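Local coordinates for conjugal transfer protein (Escherichia coli, PDB 5I97), which probably serves as a VirB8-like inner-membrane component of the pKM101 type IV secretion system, taking part in conjugal DNA transfer, at residues Thr23-Gly26 / Asp27-Lys31; Asp30-Trp33 / Leu34-Val38; Tyr44-Tyr47 / Ser48-Val51; Leu58-Pro62 / Asn63-Ser67; Gly74-Leu78 / Asp79-Gly83. All coordinates share one frame; numbering follows the deposited sequence.

In the fold
The chain first meets contact 1, where the loop 23-26 turns into helix 27-42; contact 2 continues up the same helix, sharing Asp30 and Lys31 with it. Contact 3 forms the turn into helix 49-58, contact 4 the turn from that helix into helix 62-69, and contact 5 the entry to helix 78-82. All five are local, follow one another along the chain and never cross. Two bonds join them in space: Tyr37 of contact 2 reaches Ser60 of contact 4, and Tyr44 of contact 3 reaches Gly83 of contact 5. Contacts 1 and 5, about 35 Å apart between centres, lie on opposite sides of the chain's centre.

Contact 1 (Thr23-Gly26 / Asp27-Lys31); sequences TSYG and DEIDK
Tyr25 and Asp30 come within 5.9 Å between CA atoms where the irregular loop 23-26 bends into the first turn of 27-31. This is the N-terminal cap of helix 27-42, the long helix that packs on the sheet of the VirB8 (NTF2-like) domain. Gly26 holds the N-cap position, and its O takes the first helical bond from Asp30 N at 3.0 Å. Gly26 has a positive phi of 101°, and at its backbone angles a CB would jam against the preceding carbonyl oxygen. The carboxylate of Asp30 folds back along the incoming loop and grips it with both oxygens. Its OD1 accepts from Tyr25 N at 2.9 Å, while OD2 accepts from Ser24 OG at 2.7 Å; both donors approach on the syn side, somewhat out of the carboxylate plane. Two tyrosine hydroxyls of strand 124-134, on Tyr132 and Tyr134, also bond to this buried carboxylate, which probably helps it remain charged. Ile29 lays CG2 against Tyr25 CB at 3.8 Å and sets CD1 near Tyr25 O. Asp27 turns from the loop to a salt bridge with Lys99. Ser24 OG lies anti to its own nitrogen (chi1 170°), where it also accepts from Gly26 N at 2.9 Å, closing an ST turn with an almost straight N-H...O angle of 173°.

Contact 2 (Asp30-Trp33 / Leu34-Val38); sequences DKFW and LTQYV
Phe32 and Gln36 meet one helical turn apart, the glutamine laid over one face of the ring. Gln36 CG makes the touch, a CH-pi contact 3.7 Å from the ring centroid and 20° off its normal. A bend at chi2 carries the amide over the ring, the last torsion leaves the two planes 7° apart, and Gln36 CD lies 3.8 Å from Phe32 CE1. Cutting Gln36 back to alanine takes CG and the amide off this face and is likely to leave the Phe32 ring freer to turn. Against the indole of Trp33 the same ring sets its CD2 above the centre of the indole plane. These side chains ride on the middle of helix 27-42, whose i to i+4 backbone bonds include Gln36 N to Phe32 O at 3.0 Å. Leu34 and Val38 face the sheet, packing on strands 86-98, 103-114 and 124-134 of the NTF2-like fold, and Trp33 meets the ring of Phe151. Thr35 turns its hydroxyl back along the helix: with chi1 53°, OG1 comes within 2.7 Å of Lys31 O and 3.0 Å of Phe32 O, two acceptors for one proton. Its methyl CG2 reaches Lys31 CG at 4.2 Å.

Contact 3 (Tyr44-Tyr47 / Ser48-Val51); sequences YDFY and SVQV
Val49 leans back on the turn that precedes its helix, and its two methyls part toward different neighbours. CB lies 3.4 Å from Asp45 O. CG1 sits between the backbone nitrogen and the carbonyl carbon (chi1 68°), which carries it to 3.4 Å from Phe46 O and more loosely toward the ring of that residue. The second methyl, CG2, points to the aromatic ring of Tyr44 and touches CE1 at 4.1 Å, the two side chains crossing at a slant. The backbone beneath is a tight turn leading into helix 49-58: Ser48 N donates to Asp45 O at 2.8 Å, from well above the carbonyl plane, and Ser48 stands at the N-cap. Its side chain makes no capping bond; OG bonds instead to Asp52, one turn into the helix. Asp45 lies alongside, its CB 3.6 Å from Ser48 OG and OD2 3.7 Å from that same OG. A glycine at Asp45 would probably strip this cover from the Ser48 side chain and leave the turn more flexible. Within the VirB8 domain the turn connects helix 27-42 to helix 49-58 while it borders strand 86-98, where the backbone of Tyr44 bonds to Thr88. Tyr44 OH reaches Gly83 O, while Tyr47 OH is held by Asp84 and the Tyr47 ring meets His101 of the second subunit nearly at right angles.

Contact 4 (Leu58-Pro62 / Asn63-Ser67); sequences LMSTP and NVAES
Thr61 holds OG1 between its backbone nitrogen and carbonyl carbon (chi1 59°), facing the first turn of the helix ahead, while Val64 turns CG1 anti to its nitrogen (chi1 167°). Together these rotations set Thr61 OG1 3.3 Å from Val64 CG2 and send CG1 back to Ser60 CB at 3.7 Å. Thr61 is the N-cap of helix 62-69, and its hydroxyl accepts a weak but fairly straight capping bond from Val64 N, 3.5 Å long. The firmer hold is through the backbone: Ala65 N donates to Thr61 O at 2.8 Å, and Glu66 N to Pro62 O at 3.0 Å. Pro62 takes the first helical position, where its lack of an N-H costs no helical bond. Ala65 tucks its methyl under the turn, CB 3.8 Å from Ser60 CB and 3.3 Å from Thr61 O. Ser60 is buried, its OG bonded to Val56 O at the end of helix 49-58 and to the Tyr37 hydroxyl of helix 27-42. Val64 packs on Tyr37 and Arg41 of that same helix, and the backbones of Met59 and Thr61 bond to Val153, so the turn is seated between helix 27-42 and strand 151-160.

Contact 5 (Gly74-Leu78 / Asp79-Gly83); sequences GRNGL and DKVLG
Leu78 and Leu82 form the close-packed side of this short helix, one turn apart, with CD1 against CD1 at 3.7 Å. Leu78 CG stands anti to the backbone nitrogen (chi1 -171°) and Leu82 CG beside its own (chi1 -61°), torsions that swing the two CD1 ends together. Beneath them Leu82 N donates to Leu78 O at 2.8 Å, a nearly straight bond. Gly77 is the N-cap of helix 78-82: its O accepts from Val81 N at 3.0 Å and, more weakly, from Lys80 N. It also ends a type I beta turn that starts at Gly74, closed by Gly77 N to Gly74 O at 3.2 Å. The solvent side is looser. Lys80 runs extended across this turn before bending at its end, CD 3.4 Å from Gly74 O and CB 3.8 Å from Arg75 O, a cover made largely by its aliphatic chain. Val81 crosses Asn76 obliquely, with CG2 3.6 Å from Asn76 CA. At the far end Gly83 leaves the helix with positive phi (55°). Leu78 and Leu82 both rest on Tyr44, while Phe72 covers Leu78 and Asp79. The helix thus sits at the periphery of the VirB8 domain, between the loop that follows helix 62-69 and the start of strand 86-98.

Contact 1 (Thr23-Gly26 / Asp27-Lys31)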
# COMPACT_ATOMS: atom_id res chain seq x y z
N THR A 23 24.33 -23.40 10.92
CA THR A 23 23.31 -23.73 9.96
C THR A 23 21.97 -23.09 10.33
O THR A 23 21.32 -22.49 9.48
CB THR A 23 23.16 -25.23 9.83
OG1 THR A 23 24.39 -25.78 9.36
CG2 THR A 23 22.06 -25.56 8.85
N SER A 24 21.58 -23.18 11.60
CA SER A 24 20.27 -22.66 12.01
C SER A 24 20.32 -21.85 13.29
O SER A 24 21.26 -21.94 14.07
CB SER A 24 19.27 -23.80 12.17
OG SER A 24 18.08 -23.34 12.79
N TYR A 25 19.27 -21.06 13.50
CA TYR A 25 19.09 -20.27 14.70
C TYR A 25 17.73 -20.54 15.32
O TYR A 25 17.28 -19.79 16.17
CB TYR A 25 19.21 -18.78 14.40
CG TYR A 25 20.54 -18.17 14.70
CD1 TYR A 25 20.89 -17.80 16.00
CD2 TYR A 25 21.47 -17.94 13.69
CE1 TYR A 25 22.11 -17.24 16.28
CE2 TYR A 25 22.70 -17.37 13.96
CZ TYR A 25 23.01 -17.02 15.26
OH TYR A 25 24.24 -16.46 15.54
N GLY A 26 17.07 -21.59 14.87
CA GLY A 26 15.73 -21.84 15.37
C GLY A 26 14.67 -21.39 14.38
O GLY A 26 14.93 -20.57 13.49
N ASP A 27 13.47 -21.94 14.55
CA ASP A 27 12.38 -21.70 13.62
C ASP A 27 12.07 -20.23 13.38
O ASP A 27 12.02 -19.79 12.24
CB ASP A 27 11.11 -22.38 14.12
CG ASP A 27 11.05 -23.84 13.75
OD1 ASP A 27 12.03 -24.34 13.17
OD2 ASP A 27 10.03 -24.48 14.05
N GLU A 28 11.87 -19.48 14.45
CA GLU A 28 11.35 -18.13 14.32
C GLU A 28 12.34 -17.17 13.69
O GLU A 28 11.95 -16.33 12.86
CB GLU A 28 10.93 -17.61 15.69
CG GLU A 28 9.87 -18.46 16.37
CD GLU A 28 10.44 -19.66 17.10
OE1 GLU A 28 11.65 -19.68 17.41
OE2 GLU A 28 9.67 -20.60 17.37
N ILE A 29 13.61 -17.31 14.05
CA ILE A 29 14.66 -16.47 13.52
C ILE A 29 15.00 -16.83 12.08
O ILE A 29 15.15 -15.94 11.24
CB ILE A 29 15.92 -16.56 14.38
CG1 ILE A 29 15.62 -16.12 15.82
CG2 ILE A 29 17.03 -15.72 13.78
CD1 ILE A 29 16.79 -16.23 16.77
N ASP A 30 15.12 -18.13 11.80
CA ASP A 30 15.36 -18.61 10.44
C ASP A 30 14.28 -18.10 9.50
O ASP A 30 14.57 -17.58 8.43
CB ASP A 30 15.39 -20.13 10.39
CG ASP A 30 16.66 -20.71 10.93
OD1 ASP A 30 17.47 -19.96 11.51
OD2 ASP A 30 16.86 -21.94 10.79
N LYS A 31 13.03 -18.25 9.92
CA LYS A 31 11.89 -17.84 9.11
C LYS A 31 11.95 -16.34 8.85
O LYS A 31 11.59 -15.88 7.77
CB LYS A 31 10.58 -18.23 9.80
CG LYS A 31 9.33 -17.75 9.09
CD LYS A 31 8.08 -18.01 9.91
CE LYS A 31 6.84 -17.41 9.24
NZ LYS A 31 5.61 -17.62 10.06

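Contact 2 (Asp30-Trp33 / Leu34-Val38)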
# COMPACT_ATOMS: atom_id res chain seq x y z
N ASP A 30 15.12 -18.13 11.80
CA ASP A 30 15.36 -18.61 10.44
C ASP A 30 14.28 -18.10 9.50
O ASP A 30 14.57 -17.58 8.43
CB ASP A 30 15.39 -20.13 10.39
CG ASP A 30 16.66 -20.71 10.93
OD1 ASP A 30 17.47 -19.96 11.51
OD2 ASP A 30 16.86 -21.94 10.79
N LYS A 31 13.03 -18.25 9.92
CA LYS A 31 11.89 -17.84 9.11
C LYS A 31 11.95 -16.34 8.85
O LYS A 31 11.59 -15.88 7.77
CB LYS A 31 10.58 -18.23 9.80
CG LYS A 31 9.33 -17.75 9.09
CD LYS A 31 8.08 -18.01 9.91
CE LYS A 31 6.84 -17.41 9.24
NZ LYS A 31 5.61 -17.62 10.06
N PHE A 32 12.44 -15.57 9.82
CA PHE A 32 12.53 -14.13 9.63
C PHE A 32 13.46 -13.76 8.48
O PHE A 32 13.07 -13.02 7.59
CB PHE A 32 13.01 -13.43 10.90
CG PHE A 32 13.35 -11.98 10.68
CD1 PHE A 32 12.34 -11.05 10.44
CD2 PHE A 32 14.67 -11.56 10.65
CE1 PHE A 32 12.65 -9.73 10.22
CE2 PHE A 32 14.98 -10.23 10.42
CZ PHE A 32 13.97 -9.31 10.21
N TRP A 33 14.69 -14.25 8.52
CA TRP A 33 15.68 -13.91 7.50
C TRP A 33 15.29 -14.49 6.15
O TRP A 33 15.47 -13.83 5.13
CB TRP A 33 17.07 -14.41 7.90
CG TRP A 33 17.56 -13.80 9.16
CD1 TRP A 33 17.69 -14.41 10.36
CD2 TRP A 33 17.97 -12.43 9.35
NE1 TRP A 33 18.16 -13.52 11.29
CE2 TRP A 33 18.34 -12.30 10.70
CE3 TRP A 33 18.07 -11.32 8.51
CZ2 TRP A 33 18.80 -11.09 11.23
CZ3 TRP A 33 18.52 -10.13 9.04
CH2 TRP A 33 18.88 -10.02 10.38
N LEU A 34 14.73 -15.69 6.14
CA LEU A 34 14.36 -16.29 4.87
C LEU A 34 13.23 -15.51 4.19
O LEU A 34 13.28 -15.29 2.99
CB LEU A 34 13.95 -17.74 5.07
CG LEU A 34 15.12 -18.68 5.35
CD1 LEU A 34 14.63 -19.90 6.11
CD2 LEU A 34 15.84 -19.07 4.08
N THR A 35 12.23 -15.09 4.96
CA THR A 35 11.14 -14.33 4.38
C THR A 35 11.62 -12.93 3.98
O THR A 35 11.18 -12.39 2.98
CB THR A 35 9.90 -14.24 5.33
OG1 THR A 35 10.30 -13.75 6.61
CG2 THR A 35 9.24 -15.59 5.51
N GLN A 36 12.52 -12.35 4.77
CA GLN A 36 13.12 -11.05 4.43
C GLN A 36 13.86 -11.12 3.12
O GLN A 36 13.81 -10.20 2.32
CB GLN A 36 14.10 -10.61 5.52
CG GLN A 36 13.47 -10.08 6.76
CD GLN A 36 12.79 -8.77 6.51
OE1 GLN A 36 11.57 -8.68 6.59
NE2 GLN A 36 13.57 -7.74 6.22
N TYR A 37 14.55 -12.23 2.91
CA TYR A 37 15.33 -12.41 1.71
C TYR A 37 14.41 -12.45 0.50
O TYR A 37 14.67 -11.77 -0.49
CB TYR A 37 16.18 -13.67 1.80
CG TYR A 37 17.12 -13.88 0.65
CD1 TYR A 37 18.39 -13.33 0.65
CD2 TYR A 37 16.73 -14.63 -0.46
CE1 TYR A 37 19.27 -13.53 -0.41
CE2 TYR A 37 17.60 -14.83 -1.52
CZ TYR A 37 18.86 -14.28 -1.49
OH TYR A 37 19.71 -14.49 -2.55
N VAL A 38 13.36 -13.26 0.58
CA VAL A 38 12.41 -13.38 -0.50
C VAL A 38 11.73 -12.04 -0.77
O VAL A 38 11.54 -11.65 -1.91
CB VAL A 38 11.35 -14.44 -0.20
CG1 VAL A 38 10.21 -14.38 -1.23
CG2 VAL A 38 11.98 -15.82 -0.15

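Contact 3 (Tyr44-Tyr47 / Ser48-Val51)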
# COMPACT_ATOMS: atom_id res chain seq x y z
N TYR A 44 9.76 -5.47 -6.26
CA TYR A 44 10.36 -4.38 -6.99
C TYR A 44 9.71 -3.07 -6.60
O TYR A 44 8.51 -2.85 -6.83
CB TYR A 44 10.28 -4.57 -8.50
CG TYR A 44 10.97 -3.43 -9.20
CD1 TYR A 44 12.35 -3.41 -9.33
CD2 TYR A 44 10.25 -2.35 -9.69
CE1 TYR A 44 12.98 -2.36 -9.95
CE2 TYR A 44 10.87 -1.30 -10.31
CZ TYR A 44 12.24 -1.31 -10.44
OH TYR A 44 12.87 -0.25 -11.07
N ASP A 45 10.51 -2.19 -6.02
CA ASP A 45 10.07 -0.85 -5.72
C ASP A 45 11.25 0.08 -5.94
O ASP A 45 12.27 -0.03 -5.24
CB ASP A 45 9.54 -0.77 -4.29
CG ASP A 45 9.04 0.59 -3.93
OD1 ASP A 45 8.63 1.34 -4.83
OD2 ASP A 45 9.01 0.91 -2.72
N PHE A 46 11.11 1.01 -6.88
CA PHE A 46 12.21 1.88 -7.27
C PHE A 46 12.72 2.66 -6.08
O PHE A 46 13.91 2.90 -5.95
CB PHE A 46 11.80 2.86 -8.38
CG PHE A 46 12.93 3.74 -8.87
CD1 PHE A 46 13.99 3.19 -9.58
CD2 PHE A 46 12.95 5.09 -8.60
CE1 PHE A 46 15.03 3.98 -10.04
CE2 PHE A 46 13.99 5.89 -9.05
CZ PHE A 46 15.03 5.33 -9.76
N TYR A 47 11.82 3.00 -5.17
CA TYR A 47 12.21 3.83 -4.05
C TYR A 47 12.98 3.03 -3.00
O TYR A 47 13.62 3.61 -2.14
CB TYR A 47 10.98 4.51 -3.44
CG TYR A 47 10.32 5.50 -4.40
CD1 TYR A 47 9.54 5.06 -5.44
CD2 TYR A 47 10.53 6.87 -4.27
CE1 TYR A 47 8.96 5.96 -6.33
CE2 TYR A 47 9.96 7.78 -5.15
CZ TYR A 47 9.18 7.32 -6.18
OH TYR A 47 8.61 8.22 -7.07
N SER A 48 12.99 1.70 -3.11
CA SER A 48 13.76 0.92 -2.14
C SER A 48 14.70 -0.08 -2.80
O SER A 48 15.32 -0.90 -2.11
CB SER A 48 12.83 0.16 -1.19
OG SER A 48 12.13 -0.87 -1.86
N VAL A 49 14.81 -0.02 -4.13
CA VAL A 49 15.54 -1.04 -4.87
C VAL A 49 17.03 -1.04 -4.52
O VAL A 49 17.68 -2.08 -4.57
CB VAL A 49 15.36 -0.88 -6.40
CG1 VAL A 49 16.02 0.38 -6.90
CG2 VAL A 49 15.89 -2.10 -7.13
N GLN A 50 17.56 0.10 -4.13
CA GLN A 50 18.96 0.13 -3.76
C GLN A 50 19.19 -0.60 -2.43
O GLN A 50 20.16 -1.34 -2.27
CB GLN A 50 19.46 1.57 -3.68
CG GLN A 50 20.90 1.67 -3.23
CD GLN A 50 21.84 0.90 -4.14
OE1 GLN A 50 22.59 0.03 -3.69
NE2 GLN A 50 21.77 1.19 -5.44
N VAL A 51 18.28 -0.40 -1.49
CA VAL A 51 18.35 -1.10 -0.21
C VAL A 51 18.14 -2.59 -0.39
O VAL A 51 18.88 -3.39 0.17
CB VAL A 51 17.31 -0.55 0.78
CG1 VAL A 51 17.18 -1.43 2.00
CG2 VAL A 51 17.65 0.89 1.13

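Contact 4 (Leu58-Pro62 / Asn63-Ser67)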
# COMPACT_ATOMS: atom_id res chain seq x y z
N LEU A 58 24.33 -8.94 0.55
CA LEU A 58 24.93 -9.27 1.84
C LEU A 58 24.45 -10.62 2.36
O LEU A 58 25.13 -11.26 3.14
CB LEU A 58 24.64 -8.19 2.88
CG LEU A 58 25.19 -6.80 2.59
CD1 LEU A 58 24.72 -5.82 3.65
CD2 LEU A 58 26.71 -6.84 2.54
N MET A 59 23.28 -11.05 1.91
CA MET A 59 22.67 -12.27 2.41
C MET A 59 22.79 -13.41 1.43
O MET A 59 22.00 -14.34 1.46
CB MET A 59 21.20 -12.04 2.74
CG MET A 59 20.97 -11.02 3.84
SD MET A 59 19.23 -10.65 4.00
CE MET A 59 19.30 -9.27 5.12
N SER A 60 23.79 -13.35 0.55
CA SER A 60 23.96 -14.39 -0.45
C SER A 60 25.41 -14.82 -0.49
O SER A 60 26.30 -14.02 -0.23
CB SER A 60 23.53 -13.91 -1.85
OG SER A 60 22.26 -13.29 -1.87
N THR A 61 25.65 -16.08 -0.85
CA THR A 61 26.98 -16.51 -1.22
C THR A 61 27.30 -15.82 -2.54
O THR A 61 26.40 -15.43 -3.28
CB THR A 61 27.09 -18.03 -1.37
OG1 THR A 61 26.16 -18.49 -2.36
CG2 THR A 61 26.80 -18.74 -0.05
N PRO A 62 28.59 -15.63 -2.84
CA PRO A 62 28.93 -14.94 -4.09
C PRO A 62 28.32 -15.58 -5.34
O PRO A 62 27.98 -14.87 -6.28
CB PRO A 62 30.46 -15.02 -4.12
CG PRO A 62 30.85 -15.08 -2.68
CD PRO A 62 29.77 -15.83 -1.97
N ASN A 63 28.16 -16.90 -5.33
CA ASN A 63 27.54 -17.58 -6.47
C ASN A 63 26.08 -17.19 -6.61
O ASN A 63 25.63 -16.84 -7.69
CB ASN A 63 27.66 -19.09 -6.32
CG ASN A 63 29.10 -19.55 -6.27
OD1 ASN A 63 29.53 -20.23 -5.33
ND2 ASN A 63 29.87 -19.17 -7.28
N VAL A 64 25.35 -17.24 -5.50
CA VAL A 64 23.94 -16.85 -5.49
C VAL A 64 23.80 -15.37 -5.82
O VAL A 64 22.91 -14.97 -6.55
CB VAL A 64 23.30 -17.16 -4.11
CG1 VAL A 64 21.95 -16.48 -3.96
CG2 VAL A 64 23.20 -18.67 -3.89
N ALA A 65 24.71 -14.56 -5.30
CA ALA A 65 24.65 -13.12 -5.47
C ALA A 65 24.82 -12.70 -6.92
O ALA A 65 24.06 -11.89 -7.44
CB ALA A 65 25.71 -12.46 -4.62
N GLU A 66 25.79 -13.29 -7.61
CA GLU A 66 26.13 -12.78 -8.93
C GLU A 66 25.14 -13.29 -9.96
O GLU A 66 24.97 -12.70 -11.02
CB GLU A 66 27.58 -13.17 -9.28
CG GLU A 66 27.88 -13.44 -10.75
CD GLU A 66 29.26 -14.06 -10.95
OE1 GLU A 66 29.89 -14.46 -9.95
OE2 GLU A 66 29.70 -14.17 -12.12
N SER A 67 24.39 -14.32 -9.60
CA SER A 67 23.25 -14.70 -10.41
C SER A 67 22.11 -13.67 -10.30
O SER A 67 21.41 -13.40 -11.27
CB SER A 67 22.76 -16.08 -10.00
OG SER A 67 21.56 -16.40 -10.68

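Contact 5 (Gly74-Leu78 / Asp79-Gly83)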
# COMPACT_ATOMS: atom_id res chain seq x y z
N GLY A 74 24.47 -3.57 -16.93
CA GLY A 74 24.31 -3.02 -18.26
C GLY A 74 23.32 -1.89 -18.42
O GLY A 74 22.70 -1.43 -17.46
N ARG A 75 23.17 -1.47 -19.67
CA ARG A 75 22.26 -0.41 -20.05
C ARG A 75 20.81 -0.84 -19.82
O ARG A 75 19.94 0.00 -19.62
CB ARG A 75 22.50 -0.03 -21.51
CG ARG A 75 23.82 0.70 -21.77
CD ARG A 75 24.07 0.92 -23.26
NE ARG A 75 24.26 -0.36 -23.95
CZ ARG A 75 23.34 -0.94 -24.71
NH1 ARG A 75 22.15 -0.38 -24.86
NH2 ARG A 75 23.59 -2.10 -25.30
N ASN A 76 20.56 -2.14 -19.83
CA ASN A 76 19.22 -2.65 -19.64
C ASN A 76 19.13 -3.33 -18.26
O ASN A 76 18.42 -4.33 -18.07
CB ASN A 76 18.86 -3.67 -20.73
CG ASN A 76 18.73 -3.04 -22.13
OD1 ASN A 76 18.46 -1.85 -22.28
ND2 ASN A 76 18.93 -3.86 -23.15
N GLY A 77 19.83 -2.76 -17.28
CA GLY A 77 19.67 -3.17 -15.90
C GLY A 77 18.24 -2.90 -15.49
O GLY A 77 17.68 -1.88 -15.88
N LEU A 78 17.68 -3.79 -14.69
CA LEU A 78 16.26 -3.76 -14.37
C LEU A 78 15.79 -2.39 -13.91
O LEU A 78 14.79 -1.88 -14.41
CB LEU A 78 15.94 -4.79 -13.28
CG LEU A 78 14.46 -5.03 -12.97
CD1 LEU A 78 13.78 -5.69 -14.16
CD2 LEU A 78 14.26 -5.85 -11.70
N ASP A 79 16.53 -1.77 -13.00
CA ASP A 79 16.12 -0.47 -12.49
C ASP A 79 16.28 0.63 -13.54
O ASP A 79 15.57 1.64 -13.51
CB ASP A 79 16.91 -0.10 -11.22
CG ASP A 79 18.40 -0.09 -11.44
OD1 ASP A 79 18.93 -1.05 -12.03
OD2 ASP A 79 19.04 0.90 -11.05
N LYS A 80 17.19 0.43 -14.49
CA LYS A 80 17.38 1.43 -15.53
C LYS A 80 16.28 1.35 -16.56
O LYS A 80 15.93 2.36 -17.16
CB LYS A 80 18.74 1.27 -16.21
CG LYS A 80 19.93 1.37 -15.28
CD LYS A 80 21.25 1.27 -16.04
CE LYS A 80 22.44 1.29 -15.09
NZ LYS A 80 22.53 0.06 -14.25
N VAL A 81 15.68 0.18 -16.71
CA VAL A 81 14.62 0.02 -17.69
C VAL A 81 13.26 0.33 -17.06
O VAL A 81 12.51 1.13 -17.60
CB VAL A 81 14.59 -1.41 -18.26
CG1 VAL A 81 13.36 -1.61 -19.13
CG2 VAL A 81 15.85 -1.70 -19.04
N LEU A 82 12.98 -0.27 -15.91
CA LEU A 82 11.69 -0.09 -15.24
C LEU A 82 11.56 1.27 -14.57
O LEU A 82 10.50 1.86 -14.58
CB LEU A 82 11.47 -1.17 -14.18
CG LEU A 82 11.40 -2.65 -14.54
CD1 LEU A 82 10.98 -3.45 -13.28
CD2 LEU A 82 10.46 -2.89 -15.69
N GLY A 83 12.64 1.72 -13.93
CA GLY A 83 12.58 2.93 -13.15
C GLY A 83 11.47 2.81 -12.12
O GLY A 83 11.36 1.82 -11.39